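Local coordinates for malarial CLPB2 atpase/hsp101 protein (PDB 4IOD) that probably acts as an ATP-driven chaperone of the ClpA/ClpB family, this chain being its helical amino-terminal Clp domain rather than an ATPase module, at residues B[33-38]-B[87-92]. Numbering follows the deposited sequence.
Sequences NKLKPI and IVNSAE. With SO4 (sulfate ion), chain E.
K34 and L35 pair with V88 and N89 as a two-stranded parallel ribbon in the Clp amino-terminal domain, each strand passing through a single N-cap residue, K36 or S90, into helix 37-46 or 91-106. N33 O accepts from V88 N at 3.0 Å, V88 O from L35 N at 2.7 Å, and L35 O from S90 N at 3.1 Å. S90 adds its hydroxyl to that last carbonyl, OG donating to L35 O at 2.6 Å, so two donors grip one oxygen, both in the carbonyl plane. With chi1 at 58°, OG can also accept from V93 N as the N-cap of helix 91-106. A serine suits this junction because one small hydroxyl both donates and accepts. The chain of K36, bent at chi2 (-77°), brings CE to 3.5 Å from S90 CB. P37, whose ring suits a first helical turn, rests CD on E92 CB at 3.8 Å. On the solvent-facing side the aliphatic chain of K34 runs beside V88 CG2, where a lysine can pack its methylenes and leave its amino group near the surface. On the other face, L35 CB meets I87 CG2 at 4.3 Å and both side chains pack against K24 of helix 14-29, a buried place that suits an apolar leucine. A sulfate, most likely a component of the crystallisation solution, is bound by N33 N and K34 N, with ND1 of H32 also hydrogen-bonded to it. Backbone bonds thus fix the register, while the S90 hydroxyl ties the end of strand 34-35 to the start of helix 91-106; K36 NZ and E92 OE2, 4.7 Å apart, probably attract only modestly.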
loop_
_atom_site.group_PDB
_atom_site.type_symbol
_atom_site.label_atom_id
_atom_site.label_comp_id
_atom_site.label_asym_id
_atom_site.label_seq_id
_atom_site.Cartn_x
_atom_site.Cartn_y
_atom_site.Cartn_z
ATOM N N ASN B 33 -13.590 3.718 11.311
ATOM C CA ASN B 33 -12.729 3.508 12.475
ATOM C C ASN B 33 -11.683 2.421 12.230
ATOM O O ASN B 33 -10.726 2.296 12.997
ATOM C CB ASN B 33 -13.556 3.138 13.708
ATOM C CG ASN B 33 -14.304 4.324 14.284
ATOM O OD1 ASN B 33 -15.524 4.420 14.158
ATOM N ND2 ASN B 33 -13.570 5.239 14.920
ATOM N N LYS B 34 -11.873 1.619 11.182
ATOM C CA LYS B 34 -10.904 0.569 10.857
ATOM C C LYS B 34 -10.191 0.841 9.539
ATOM O O LYS B 34 -10.839 1.045 8.508
ATOM C CB LYS B 34 -11.584 -0.804 10.802
ATOM C CG LYS B 34 -12.144 -1.234 12.146
ATOM C CD LYS B 34 -12.874 -2.552 12.066
ATOM C CE LYS B 34 -13.657 -2.769 13.353
ATOM N NZ LYS B 34 -12.861 -2.329 14.540
ATOM N N LEU B 35 -8.860 0.828 9.582
ATOM C CA LEU B 35 -8.034 1.023 8.394
ATOM C C LEU B 35 -8.193 -0.186 7.481
ATOM O O LEU B 35 -8.079 -1.324 7.945
ATOM C CB LEU B 35 -6.560 1.150 8.801
ATOM C CG LEU B 35 -5.519 1.321 7.685
ATOM C CD1 LEU B 35 -5.768 2.602 6.899
ATOM C CD2 LEU B 35 -4.104 1.314 8.264
ATOM N N LYS B 36 -8.452 0.057 6.195
ATOM C CA LYS B 36 -8.591 -1.014 5.203
ATOM C C LYS B 36 -7.485 -0.880 4.149
ATOM O O LYS B 36 -6.899 0.196 4.010
ATOM C CB LYS B 36 -9.964 -0.954 4.526
ATOM C CG LYS B 36 -11.134 -1.262 5.468
ATOM C CD LYS B 36 -11.248 -2.767 5.744
ATOM C CE LYS B 36 -12.306 -3.088 6.803
ATOM N NZ LYS B 36 -13.682 -2.783 6.353
ATOM N N PRO B 37 -7.188 -1.971 3.421
ATOM C CA PRO B 37 -6.075 -1.898 2.459
ATOM C C PRO B 37 -6.209 -0.767 1.435
ATOM O O PRO B 37 -5.203 -0.147 1.093
ATOM C CB PRO B 37 -6.126 -3.264 1.770
ATOM C CG PRO B 37 -6.659 -4.192 2.857
ATOM C CD PRO B 37 -7.700 -3.348 3.573
ATOM N N ILE B 38 -7.422 -0.488 0.961
ATOM C CA ILE B 38 -7.619 0.576 -0.018
ATOM C C ILE B 38 -7.168 1.949 0.505
ATOM O O ILE B 38 -6.663 2.783 -0.257
ATOM C CB ILE B 38 -9.081 0.604 -0.533
ATOM C CG1 ILE B 38 -9.245 1.629 -1.656
ATOM C CG2 ILE B 38 -10.064 0.865 0.620
ATOM C CD1 ILE B 38 -8.321 1.367 -2.858
ATOM N N ILE B 87 -8.328 5.175 15.190
ATOM C CA ILE B 87 -8.353 4.277 14.044
ATOM C C ILE B 87 -7.495 3.059 14.363
ATOM O O ILE B 87 -6.366 3.195 14.833
ATOM C CB ILE B 87 -7.801 4.964 12.774
ATOM C CG1 ILE B 87 -8.395 6.366 12.613
ATOM C CG2 ILE B 87 -8.083 4.113 11.535
ATOM C CD1 ILE B 87 -9.914 6.383 12.512
ATOM N N VAL B 88 -8.028 1.869 14.121
ATOM C CA VAL B 88 -7.256 0.647 14.337
ATOM C C VAL B 88 -7.183 -0.120 13.029
ATOM O O VAL B 88 -7.885 0.218 12.070
ATOM C CB VAL B 88 -7.888 -0.258 15.408
ATOM C CG1 VAL B 88 -7.939 0.454 16.747
ATOM C CG2 VAL B 88 -9.286 -0.675 14.989
ATOM N N ASN B 89 -6.335 -1.146 12.992
ATOM C CA ASN B 89 -6.213 -1.986 11.809
ATOM C C ASN B 89 -7.354 -2.981 11.715
ATOM O O ASN B 89 -7.654 -3.684 12.680
ATOM C CB ASN B 89 -4.890 -2.758 11.839
ATOM C CG ASN B 89 -3.679 -1.855 11.670
ATOM O OD1 ASN B 89 -3.771 -0.790 11.074
ATOM N ND2 ASN B 89 -2.528 -2.295 12.185
ATOM N N SER B 90 -7.989 -3.046 10.550
ATOM C CA SER B 90 -8.929 -4.112 10.270
ATOM C C SER B 90 -8.184 -5.433 10.244
ATOM O O SER B 90 -6.949 -5.455 10.157
ATOM C CB SER B 90 -9.572 -3.901 8.907
ATOM O OG SER B 90 -8.570 -3.837 7.901
ATOM N N ALA B 91 -8.931 -6.532 10.293
ATOM C CA ALA B 91 -8.345 -7.854 10.120
ATOM C C ALA B 91 -7.683 -7.959 8.753
ATOM O O ALA B 91 -6.670 -8.639 8.606
ATOM C CB ALA B 91 -9.400 -8.936 10.275
ATOM N N GLU B 92 -8.256 -7.296 7.750
ATOM C CA GLU B 92 -7.661 -7.309 6.415
ATOM C C GLU B 92 -6.258 -6.688 6.433
ATOM O O GLU B 92 -5.324 -7.232 5.835
ATOM C CB GLU B 92 -8.560 -6.570 5.411
ATOM C CG GLU B 92 -9.886 -7.269 5.114
ATOM C CD GLU B 92 -10.964 -6.993 6.153
ATOM O OE1 GLU B 92 -10.636 -6.552 7.281
ATOM O OE2 GLU B 92 -12.154 -7.223 5.843
HETATM S S SO4 E . -15.692 0.929 10.106
HETATM O O1 SO4 E . -16.100 -0.454 10.309
HETATM O O2 SO4 E . -14.314 0.954 9.612
HETATM O O3 SO4 E . -16.555 1.566 9.106
HETATM O O4 SO4 E . -15.789 1.671 11.359
#